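Local coordinates for conserved hypothetical protein TM0937 (Thermotoga maritima, PDB 2ESH), which is of unknown function but, as a PadR-like protein of the helix-turn-helix clan, probably acts as a DNA-binding transcriptional regulator, at residues Gly11-Ser16 and Pro44-Met49; Asp58-Gly63 and Lys78-Thr83; Arg7-Trp12 and Glu98-Arg103; Thr17-Val22 and Lys87-Glu92. One frame throughout, in Å; residues are numbered along the deposited sequence. Where two conformers were deposited one is given.

Contact 1: residues Gly11-Ser16 and Pro44-Met49; sequences GWWLAS and PGIGHM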
# COMPACT_ATOMS: atom_id res chain seq x y z
N GLY A 11 3.15 8.45 -1.24
CA GLY A 11 3.62 7.54 -2.30
C GLY A 11 4.00 6.13 -1.80
O GLY A 11 3.47 5.15 -2.27
N TRP A 12 4.81 6.08 -0.74
CA TRP A 12 5.34 4.85 -0.24
C TRP A 12 4.22 4.13 0.49
O TRP A 12 4.01 2.95 0.38
CB TRP A 12 6.51 5.18 0.71
CG TRP A 12 7.09 3.94 1.31
CD1 TRP A 12 8.01 3.15 0.72
CD2 TRP A 12 6.80 3.35 2.60
NE1 TRP A 12 8.30 2.07 1.54
CE2 TRP A 12 7.59 2.17 2.70
CE3 TRP A 12 5.98 3.72 3.67
CZ2 TRP A 12 7.61 1.35 3.84
CZ3 TRP A 12 6.00 2.91 4.82
CH2 TRP A 12 6.79 1.73 4.89
N TRP A 13 3.47 4.91 1.22
CA TRP A 13 2.40 4.37 2.02
C TRP A 13 1.25 3.87 1.13
O TRP A 13 0.60 2.86 1.44
CB TRP A 13 1.93 5.46 2.98
CG TRP A 13 0.99 4.93 4.01
CD1 TRP A 13 -0.35 4.90 3.95
CD2 TRP A 13 1.36 4.28 5.21
NE1 TRP A 13 -0.86 4.35 5.10
CE2 TRP A 13 0.17 3.93 5.87
CE3 TRP A 13 2.59 4.03 5.83
CZ2 TRP A 13 0.17 3.28 7.12
CZ3 TRP A 13 2.59 3.36 7.10
CH2 TRP A 13 1.40 3.00 7.72
N LEU A 14 0.99 4.56 0.01
CA LEU A 14 0.00 4.06 -0.96
C LEU A 14 0.44 2.70 -1.66
O LEU A 14 -0.27 1.68 -1.61
CB LEU A 14 -0.34 5.17 -2.00
CG LEU A 14 -1.54 4.85 -2.95
CD1 LEU A 14 -2.93 4.65 -2.24
CD2 LEU A 14 -1.63 5.90 -4.12
N ALA A 15 1.62 2.68 -2.28
CA ALA A 15 2.17 1.47 -2.94
C ALA A 15 2.16 0.29 -1.99
O ALA A 15 1.80 -0.80 -2.40
CB ALA A 15 3.57 1.72 -3.44
N SER A 16 2.58 0.53 -0.74
CA SER A 16 2.75 -0.50 0.25
C SER A 16 1.43 -1.08 0.54
O SER A 16 1.30 -2.29 0.61
CB SER A 16 3.41 0.05 1.53
OG SER A 16 4.75 0.42 1.13
N PRO A 44 -1.43 11.56 10.20
CA PRO A 44 -1.63 12.99 9.89
C PRO A 44 -1.18 13.42 8.48
O PRO A 44 -0.05 13.13 8.05
CB PRO A 44 -0.79 13.70 10.97
CG PRO A 44 -0.85 12.75 12.13
CD PRO A 44 -0.73 11.40 11.50
N GLY A 45 -2.10 14.06 7.75
CA GLY A 45 -1.77 14.68 6.49
C GLY A 45 -1.89 13.85 5.23
O GLY A 45 -1.73 14.41 4.13
N ILE A 46 -2.14 12.54 5.33
CA ILE A 46 -2.04 11.72 4.13
C ILE A 46 -3.29 11.59 3.23
O ILE A 46 -3.20 11.78 1.99
CB ILE A 46 -1.24 10.38 4.30
CG1 ILE A 46 -2.09 9.30 4.92
CG2 ILE A 46 0.06 10.57 5.08
CD1 ILE A 46 -1.58 7.93 4.53
N GLY A 47 -4.43 11.26 3.84
CA GLY A 47 -5.71 11.18 3.10
C GLY A 47 -5.79 9.79 2.50
O GLY A 47 -6.21 8.81 3.18
N HIS A 48 -5.54 9.69 1.19
CA HIS A 48 -6.25 10.49 0.19
C HIS A 48 -7.41 9.52 -0.18
O HIS A 48 -8.48 9.57 0.51
CB HIS A 48 -5.38 10.84 -1.01
CG HIS A 48 -5.60 12.22 -1.56
ND1 HIS A 48 -6.76 12.94 -1.36
CD2 HIS A 48 -4.79 13.02 -2.30
CE1 HIS A 48 -6.66 14.12 -1.95
NE2 HIS A 48 -5.48 14.19 -2.53
N MET A 49 -7.21 8.54 -1.12
CA MET A 49 -5.89 7.93 -1.42
C MET A 49 -5.43 8.16 -2.92
O MET A 49 -4.58 9.07 -3.20
CB MET A 49 -5.89 6.43 -0.94
CG MET A 49 -5.45 6.11 0.62
SD MET A 49 -3.62 6.05 1.11
CE MET A 49 -3.48 4.63 2.22

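Contact 2: residues Asp58-Gly63 and Lys78-Thr83; sequences DLEESG and KIYRIT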
# COMPACT_ATOMS: atom_id res chain seq x y z
N ASP A 58 2.31 0.50 -12.27
CA ASP A 58 3.69 0.67 -11.75
C ASP A 58 4.23 -0.59 -11.02
O ASP A 58 5.37 -0.96 -11.19
CB ASP A 58 3.69 1.90 -10.79
CG ASP A 58 3.70 3.28 -11.56
OD1 ASP A 58 3.82 3.28 -12.80
OD2 ASP A 58 3.53 4.36 -10.93
N LEU A 59 3.42 -1.24 -10.23
CA LEU A 59 3.88 -2.34 -9.43
C LEU A 59 4.00 -3.56 -10.38
O LEU A 59 4.97 -4.38 -10.26
CB LEU A 59 2.87 -2.63 -8.32
CG LEU A 59 2.84 -1.78 -7.05
CD1 LEU A 59 1.64 -2.10 -6.23
CD2 LEU A 59 4.16 -1.93 -6.19
N GLU A 60 3.06 -3.63 -11.34
CA GLU A 60 3.13 -4.55 -12.50
C GLU A 60 4.33 -4.41 -13.38
O GLU A 60 5.01 -5.38 -13.60
CB GLU A 60 1.86 -4.50 -13.36
CG GLU A 60 1.73 -5.75 -14.33
CD GLU A 60 0.59 -5.56 -15.37
OE1 GLU A 60 0.11 -4.40 -15.54
OE2 GLU A 60 0.22 -6.55 -16.06
N GLU A 61 4.59 -3.22 -13.90
CA GLU A 61 5.80 -2.99 -14.62
C GLU A 61 7.08 -3.44 -13.86
O GLU A 61 8.08 -3.85 -14.50
CB GLU A 61 5.96 -1.53 -14.97
CG GLU A 61 7.21 -1.26 -15.85
CD GLU A 61 7.01 0.04 -16.63
OE1 GLU A 61 6.51 1.05 -16.04
OE2 GLU A 61 7.34 0.06 -17.85
N SER A 62 7.06 -3.32 -12.53
CA SER A 62 8.26 -3.56 -11.73
C SER A 62 8.38 -5.01 -11.39
O SER A 62 9.43 -5.44 -10.87
CB SER A 62 8.26 -2.62 -10.49
OG SER A 62 8.33 -1.22 -10.95
N GLY A 63 7.30 -5.78 -11.65
CA GLY A 63 7.29 -7.26 -11.57
C GLY A 63 6.84 -7.74 -10.20
O GLY A 63 6.99 -8.94 -9.83
N LYS A 78 -9.36 -6.71 -15.33
CA LYS A 78 -7.97 -7.14 -15.26
C LYS A 78 -7.60 -7.42 -13.82
O LYS A 78 -7.60 -6.51 -12.99
CB LYS A 78 -7.12 -6.03 -15.82
CG LYS A 78 -5.70 -6.49 -16.11
CD LYS A 78 -4.94 -5.52 -16.94
CE LYS A 78 -3.72 -6.16 -17.54
NZ LYS A 78 -2.98 -5.21 -18.48
N ILE A 79 -7.37 -8.71 -13.48
CA ILE A 79 -7.02 -9.16 -12.08
C ILE A 79 -5.51 -9.11 -11.77
O ILE A 79 -4.66 -9.69 -12.45
CB ILE A 79 -7.54 -10.54 -11.83
CG1 ILE A 79 -9.07 -10.61 -12.15
CG2 ILE A 79 -7.32 -10.93 -10.35
CD1 ILE A 79 -9.97 -9.60 -11.39
N TYR A 80 -5.16 -8.36 -10.74
CA TYR A 80 -3.76 -8.23 -10.26
C TYR A 80 -3.49 -9.25 -9.20
O TYR A 80 -4.34 -9.52 -8.37
CB TYR A 80 -3.48 -6.83 -9.68
CG TYR A 80 -3.57 -5.81 -10.72
CD1 TYR A 80 -2.39 -5.34 -11.36
CD2 TYR A 80 -4.83 -5.33 -11.15
CE1 TYR A 80 -2.45 -4.43 -12.42
CE2 TYR A 80 -4.91 -4.41 -12.23
CZ TYR A 80 -3.69 -3.96 -12.84
OH TYR A 80 -3.72 -3.04 -13.88
N ARG A 81 -2.27 -9.80 -9.21
CA ARG A 81 -1.88 -10.90 -8.29
C ARG A 81 -0.42 -10.69 -7.89
O ARG A 81 0.43 -10.30 -8.73
CB ARG A 81 -2.13 -12.26 -9.02
CG ARG A 81 -1.55 -13.53 -8.42
CD ARG A 81 -2.13 -14.81 -9.13
NE ARG A 81 -3.58 -14.70 -9.45
CZ ARG A 81 -4.59 -15.32 -8.80
NH1 ARG A 81 -4.34 -16.13 -7.74
NH2 ARG A 81 -5.86 -15.12 -9.21
N ILE A 82 -0.10 -10.89 -6.62
CA ILE A 82 1.34 -10.70 -6.20
C ILE A 82 2.27 -11.81 -6.79
O ILE A 82 1.87 -12.98 -6.85
CB ILE A 82 1.53 -10.52 -4.62
CG1 ILE A 82 2.90 -9.84 -4.34
CG2 ILE A 82 1.30 -11.87 -3.88
CD1 ILE A 82 3.07 -9.25 -2.97
N THR A 83 3.47 -11.42 -7.24
CA THR A 83 4.48 -12.32 -7.64
C THR A 83 5.48 -12.58 -6.45
O THR A 83 5.47 -11.82 -5.51
CB THR A 83 5.28 -11.71 -8.76
OG1 THR A 83 6.05 -10.66 -8.19
CG2 THR A 83 4.31 -11.19 -10.03
O HOH W 1 -0.38 -6.20 -18.85

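Contact 3: residues Arg7-Trp12 and Glu98-Arg103; sequences RGFRGW and EDMKRR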
# COMPACT_ATOMS: atom_id res chain seq x y z
N ARG A 7 4.38 11.21 -4.89
CA ARG A 7 5.63 10.74 -4.33
C ARG A 7 5.72 10.90 -2.76
O ARG A 7 4.70 10.75 -2.07
CB ARG A 7 6.80 11.36 -5.13
CG ARG A 7 7.53 10.34 -6.04
CD ARG A 7 7.43 10.44 -7.57
NE ARG A 7 6.18 9.85 -8.07
CZ ARG A 7 5.97 9.32 -9.27
NH1 ARG A 7 6.94 9.19 -10.18
NH2 ARG A 7 4.75 8.88 -9.55
N GLY A 8 6.93 11.12 -2.21
CA GLY A 8 7.09 11.27 -0.79
C GLY A 8 6.64 10.08 0.07
O GLY A 8 6.53 8.94 -0.41
N PHE A 9 6.35 10.33 1.34
CA PHE A 9 5.93 9.28 2.20
C PHE A 9 4.59 8.69 1.77
O PHE A 9 4.39 7.48 1.84
CB PHE A 9 5.83 9.86 3.61
CG PHE A 9 5.22 8.94 4.59
CD1 PHE A 9 5.96 7.91 5.14
CD2 PHE A 9 3.91 9.08 4.96
CE1 PHE A 9 5.41 7.03 6.06
CE2 PHE A 9 3.37 8.20 5.89
CZ PHE A 9 4.15 7.18 6.43
N ARG A 10 3.67 9.54 1.32
CA ARG A 10 2.29 9.19 0.93
C ARG A 10 2.32 8.14 -0.23
O ARG A 10 1.58 7.11 -0.20
CB ARG A 10 1.57 10.49 0.47
CG ARG A 10 0.09 10.47 0.63
CD ARG A 10 -0.67 11.48 -0.26
NE ARG A 10 -0.52 11.02 -1.62
CZ ARG A 10 -1.36 10.22 -2.28
NH1 ARG A 10 -2.51 9.83 -1.72
NH2 ARG A 10 -1.04 9.84 -3.53
N GLY A 11 3.15 8.45 -1.24
CA GLY A 11 3.62 7.54 -2.30
C GLY A 11 4.00 6.13 -1.80
O GLY A 11 3.47 5.15 -2.27
N TRP A 12 4.81 6.08 -0.74
CA TRP A 12 5.34 4.85 -0.24
C TRP A 12 4.22 4.13 0.49
O TRP A 12 4.01 2.95 0.38
CB TRP A 12 6.51 5.18 0.71
CG TRP A 12 7.09 3.94 1.31
CD1 TRP A 12 8.01 3.15 0.72
CD2 TRP A 12 6.80 3.35 2.60
NE1 TRP A 12 8.30 2.07 1.54
CE2 TRP A 12 7.59 2.17 2.70
CE3 TRP A 12 5.98 3.72 3.67
CZ2 TRP A 12 7.61 1.35 3.84
CZ3 TRP A 12 6.00 2.91 4.82
CH2 TRP A 12 6.79 1.73 4.89
N GLU A 98 8.70 -1.86 10.91
CA GLU A 98 9.35 -2.12 12.21
C GLU A 98 10.33 -1.03 12.63
O GLU A 98 10.41 -0.67 13.81
CB GLU A 98 10.03 -3.48 12.21
CG GLU A 98 9.06 -4.65 12.09
CD GLU A 98 9.69 -5.90 11.53
OE1 GLU A 98 10.92 -5.93 11.20
OE2 GLU A 98 8.94 -6.87 11.42
N ASP A 99 11.08 -0.50 11.66
CA ASP A 99 11.94 0.69 11.85
C ASP A 99 11.07 1.87 12.32
O ASP A 99 11.36 2.53 13.30
CB ASP A 99 12.61 1.09 10.51
CG ASP A 99 13.73 0.17 10.13
OD1 ASP A 99 14.06 -0.71 10.96
OD2 ASP A 99 14.29 0.31 8.99
N MET A 100 9.98 2.11 11.61
CA MET A 100 9.15 3.29 11.84
C MET A 100 8.55 3.15 13.18
O MET A 100 8.57 4.09 13.92
CB MET A 100 7.99 3.39 10.83
CG MET A 100 8.40 3.71 9.42
SD MET A 100 6.85 3.89 8.41
CE MET A 100 6.05 5.17 9.38
N LYS A 101 8.06 1.97 13.51
CA LYS A 101 7.39 1.78 14.76
C LYS A 101 8.34 1.99 15.94
O LYS A 101 7.93 2.54 16.95
CB LYS A 101 6.61 0.42 14.80
CG LYS A 101 6.44 -0.10 16.21
CD LYS A 101 5.66 -1.37 16.30
CE LYS A 101 6.48 -2.61 16.01
NZ LYS A 101 5.68 -3.70 16.72
N ARG A 102 9.60 1.58 15.81
CA ARG A 102 10.61 1.74 16.86
C ARG A 102 10.90 3.21 17.01
O ARG A 102 10.98 3.75 18.07
CB ARG A 102 11.90 0.99 16.49
CG ARG A 102 12.94 0.77 17.62
CD ARG A 102 14.20 -0.04 17.07
NE ARG A 102 13.74 -1.16 16.21
CZ ARG A 102 13.97 -1.29 14.89
NH1 ARG A 102 14.66 -0.36 14.16
NH2 ARG A 102 13.43 -2.36 14.28
N ARG A 103 10.98 3.90 15.90
CA ARG A 103 11.24 5.34 16.00
C ARG A 103 10.08 6.11 16.73
O ARG A 103 10.32 7.01 17.55
CB ARG A 103 11.49 5.86 14.61
CG ARG A 103 11.34 7.31 14.50
CD ARG A 103 12.56 7.89 15.25
NE ARG A 103 12.70 9.32 15.34
CZ ARG A 103 13.78 9.87 15.92
NH1 ARG A 103 14.74 9.11 16.44
NH2 ARG A 103 13.92 11.18 16.00

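Contact 4: residues Thr17-Val22 and Lys87-Glu92; sequences TILLLV and KLYLRE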
# COMPACT_ATOMS: atom_id res chain seq x y z
N THR A 17 0.44 -0.21 0.72
CA THR A 17 -0.89 -0.65 1.12
C THR A 17 -1.57 -1.41 0.00
O THR A 17 -2.21 -2.42 0.25
CB THR A 17 -1.78 0.55 1.48
OG1 THR A 17 -1.18 1.26 2.58
CG2 THR A 17 -3.15 0.08 1.86
N ILE A 18 -1.45 -0.87 -1.22
CA ILE A 18 -1.96 -1.51 -2.40
C ILE A 18 -1.37 -2.89 -2.65
O ILE A 18 -2.16 -3.83 -2.95
CB ILE A 18 -1.85 -0.69 -3.66
CG1 ILE A 18 -2.78 0.55 -3.63
CG2 ILE A 18 -2.39 -1.50 -4.80
CD1 ILE A 18 -2.50 1.53 -4.91
N LEU A 19 -0.06 -3.03 -2.49
CA LEU A 19 0.59 -4.35 -2.66
C LEU A 19 -0.03 -5.35 -1.72
O LEU A 19 -0.39 -6.45 -2.10
CB LEU A 19 2.12 -4.29 -2.40
CG LEU A 19 3.06 -5.46 -2.82
CD1 LEU A 19 2.80 -5.83 -4.24
CD2 LEU A 19 4.52 -5.05 -2.73
N LEU A 20 -0.14 -4.96 -0.47
CA LEU A 20 -0.71 -5.79 0.54
C LEU A 20 -2.09 -6.17 0.22
O LEU A 20 -2.45 -7.36 0.39
CB LEU A 20 -0.76 -5.06 1.86
CG LEU A 20 -0.76 -5.73 3.21
CD1 LEU A 20 -1.63 -4.95 4.15
CD2 LEU A 20 -1.12 -7.14 3.31
N LEU A 21 -2.92 -5.18 -0.15
CA LEU A 21 -4.33 -5.46 -0.35
C LEU A 21 -4.41 -6.46 -1.51
O LEU A 21 -5.15 -7.46 -1.46
CB LEU A 21 -5.10 -4.16 -0.66
CG LEU A 21 -5.55 -3.24 0.51
CD1 LEU A 21 -6.21 -1.95 -0.06
CD2 LEU A 21 -6.45 -3.96 1.47
N VAL A 22 -3.61 -6.23 -2.55
CA VAL A 22 -3.51 -7.27 -3.56
C VAL A 22 -3.02 -8.68 -3.10
O VAL A 22 -3.59 -9.66 -3.54
CB VAL A 22 -2.76 -6.86 -4.75
CG1 VAL A 22 -2.66 -8.05 -5.67
CG2 VAL A 22 -3.43 -5.60 -5.44
N LYS A 87 6.40 -10.28 -3.12
CA LYS A 87 6.52 -10.68 -1.73
C LYS A 87 7.86 -10.30 -1.07
O LYS A 87 7.87 -9.92 0.10
CB LYS A 87 6.22 -12.17 -1.52
CG LYS A 87 4.78 -12.50 -1.74
CD LYS A 87 4.62 -14.00 -1.56
CE LYS A 87 3.25 -14.42 -0.95
NZ LYS A 87 3.33 -15.70 -0.03
N LEU A 88 8.94 -10.36 -1.81
CA LEU A 88 10.27 -9.89 -1.33
C LEU A 88 10.30 -8.37 -1.11
O LEU A 88 10.87 -7.87 -0.16
CB LEU A 88 11.41 -10.36 -2.28
CG LEU A 88 11.69 -11.90 -2.22
CD1 LEU A 88 12.54 -12.33 -3.38
CD2 LEU A 88 12.46 -12.26 -0.88
N TYR A 89 9.62 -7.64 -1.97
CA TYR A 89 9.50 -6.17 -1.83
C TYR A 89 8.69 -5.88 -0.60
O TYR A 89 9.06 -5.00 0.25
CB TYR A 89 8.87 -5.59 -3.06
CG TYR A 89 8.75 -4.11 -3.10
CD1 TYR A 89 9.84 -3.30 -3.46
CD2 TYR A 89 7.54 -3.51 -2.88
CE1 TYR A 89 9.70 -1.93 -3.59
CE2 TYR A 89 7.39 -2.12 -3.01
CZ TYR A 89 8.45 -1.35 -3.38
OH TYR A 89 8.28 -0.04 -3.48
N LEU A 90 7.69 -6.72 -0.39
CA LEU A 90 6.89 -6.62 0.83
C LEU A 90 7.61 -6.85 2.16
O LEU A 90 7.26 -6.19 3.18
CB LEU A 90 5.70 -7.58 0.75
CG LEU A 90 4.32 -7.19 1.33
CD1 LEU A 90 3.81 -5.77 1.09
CD2 LEU A 90 3.27 -8.16 0.90
N ARG A 91 8.49 -7.85 2.22
CA ARG A 91 9.34 -8.05 3.39
C ARG A 91 10.24 -6.80 3.63
O ARG A 91 10.50 -6.44 4.73
CB ARG A 91 10.27 -9.25 3.20
CG ARG A 91 9.61 -10.60 3.26
CD ARG A 91 10.66 -11.75 2.92
NE ARG A 91 9.99 -13.03 2.74
CZ ARG A 91 9.40 -13.73 3.72
NH1 ARG A 91 9.37 -13.33 5.02
NH2 ARG A 91 8.82 -14.88 3.39
N GLU A 92 10.74 -6.18 2.59
CA GLU A 92 11.45 -4.91 2.74
C GLU A 92 10.56 -3.81 3.35
O GLU A 92 11.04 -3.03 4.11
CB GLU A 92 11.94 -4.43 1.39
CG GLU A 92 13.12 -5.24 0.75
CD GLU A 92 13.65 -4.52 -0.56
OE1 GLU A 92 12.83 -4.07 -1.40
OE2 GLU A 92 14.89 -4.33 -0.71

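Contact 1: residues Gly11-Ser16 and Pro44-Met49
In the helical bundle of this PadR-like helix-turn-helix protein, helix 8-24 is flanked by the loop that joins helix 29-37 to helix 52-61, and Trp13 and Leu14 of the helix meet Ile46 and Met49 of that loop. CG of Trp13 is anti to the backbone N (chi1 -170°), which sends the pyrrole part of its indole out toward the loop. Trp13 CD1 lies 3.3 Å from Ile46 CD1, a close approach in which the methyl stands obliquely to the ring. Met49 CE comes to the indole at its edge, near the ring plane, 3.6 Å from Trp13 CD1. Leu14 takes the inner part of the methionine: its CD1 methyl is 3.7 Å from both Met49 CB and Met49 SD, the two chains running past each other in opposite directions. The bends of the Met49 chain at chi2 and chi3 let it serve both residues, CB and sulfur against Leu14, CE methyl against Trp13. With an alanine at Trp13, Ile46 CD1 and Met49 CE would probably lose their shared partner and the loop be less firmly seated. Within the helix, Trp12 O accepts from Ser16 N and from Ser16 OG (2.7 Å), on opposite faces of its carbonyl plane, and Ser16 OG also stands over a face of the Trp12 ring. Leu36 of helix 29-37 touches both Leu14 and Met49, and Arg10 NH1 hydrogen-bonds to Met49 O. The three helices 8-24, 29-37 and 52-61, followed by a hairpin, are consistent with a winged helix-turn-helix domain.

Contact 2: residues Asp58-Gly63 and Lys78-Thr83
Thr83 meets Gly63 with CB and both branches of its side chain. Its CB lies 3.4 Å from Gly63 O; beyond it the chain forks, CG2 resting 3.5 Å from the same oxygen while OG1 donates a hydrogen bond to it at 2.6 Å. The hydroxyl comes in the carbonyl plane, on a lone pair, with a C=O...OG1 angle of 142°. A chi1 of 71° sets OG1 between the backbone N and the carbonyl carbon, where it can also take the N-H of Gly86 and cap helix 84-116. OG1 is thus donor to one segment and acceptor for the first turn of the next helix. A valine in its place would probably leave Gly63 O without this donor and the Gly86 N-H without its cap. Gly63 is the first residue to leave helical angles, in a Schellman motif: its positive phi favours glycine, and its N-H bonds back to Glu60 O and, weakly, to Leu59 O. Nearer the start of the strand, Tyr80 and Lys78 are met by Glu60 of the helix, its chain extended beyond CG. Glu60 OE1 stops 4.0 Å from Tyr80 CE1, the carboxylate turned 75° from the ring plane. Glu60 OE2 and Lys78 NZ, oppositely charged, are 4.2 Å apart, beyond a salt bridge; a water appears to join them, though the place of OE2 is uncertain. The Glu60 side chain also lies about 6 Å from a bound calcium ion. Helix 52-61, probably the recognition helix, followed by the hairpin of strands 65-70 and 77-82 is the helix-then-wing arrangement of a winged helix-turn-helix domain.

Contact 3: residues Arg7-Trp12 and Glu98-Arg103
Phe9 and Met100 mark the nearest approach of the two backbones, yet their CA atoms remain 11.8 Å apart, so that long side chains alone bridge the gap between helices 8-24 and 84-116. Met100 spans it, dividing its tip between two aromatic rings. Its sulfur goes to Trp12: SD lies 3.8 Å from Trp12 CZ3 and 4.8 Å from the centroid of the six-membered ring, 59° off the ring normal. This is an oblique Met-aromatic contact. The terminal methyl goes to Phe9, where CE is 3.9 Å from Phe9 CE1 and likewise stands obliquely to the ring. A bend at chi3 (57°) parts CE from the line of the chain and brings it to Phe9 while SD stays at Trp12. Helix 84-116 is the long C-terminal helix that follows the wing; in PadR-like regulators such a helix usually takes part in dimerisation, and here it crosses the first helix. Leu97, Ser96 and Ile93 of the same helix also touch Trp12, whereas Phe9 reaches Ile43 and Ile46 of the loop after helix 29-37.

Contact 4: residues Thr17-Val22 and Lys87-Glu92
Val22 N donates to Ile18 O at 2.8 Å, the shortest backbone bond in a helical turn that presents Leu19 to Tyr89 and Leu90 of helix 84-116. The side-chain contacts between the segments are apolar. With CG anti to the backbone N (chi1 -166°), Leu19 extends its isobutyl group toward the second helix. Leu19 CD2 comes to the edge of the Tyr89 ring, near its plane, 3.4 Å from Tyr89 CD2. The same methyl touches Leu90 CD1 at 4.0 Å, so Leu19 is fitted against two successive residues of helix 87-92. Leu19 and Leu90 pass each other in opposite directions, and Leu90 CD1 also reaches Leu19 CG. The two short helical segments cross obliquely, 129° between their N-to-C directions, with their axes 10.6 Å apart at closest approach. This joins the first helix to the long C-terminal helix that follows the wing, consistent with a PadR-like winged helix-turn-helix fold. Ile82 of strand 77-82 touches both Leu19 and Leu90, bringing the wing hairpin into this apolar cluster, and the Tyr89 ring stacks with that of Phe64. On other sides of helix 8-24, Ile18 packs on Val55 and Leu56 of helix 52-61, and Leu21 on Leu32 and Leu36 of helix 29-37.

How the contacts relate
Helix 8-24 joins three of the four contacts: contacts 1 and 3 share Gly11 and Trp12, centres about 10 Å apart, and contact 4 takes the next residues, 17-22. A probable hydrogen bond, Arg10 NH1 to Met49 O (2.7 Å), ties contacts 1 and 3, and Met49 CE packs on Thr17 OG1 between contacts 1 and 4. Contacts 3 and 4 both bind this helix to helix 84-116. Contact 2 lies on the wing side, its centre about 11 Å from that of contact 4, tied by packing of Ile82 CD1 on Leu19 CD1 (3.7 Å). The centres of contacts 2 and 3 are about 22 Å apart. The bound calcium ion lies by contact 2.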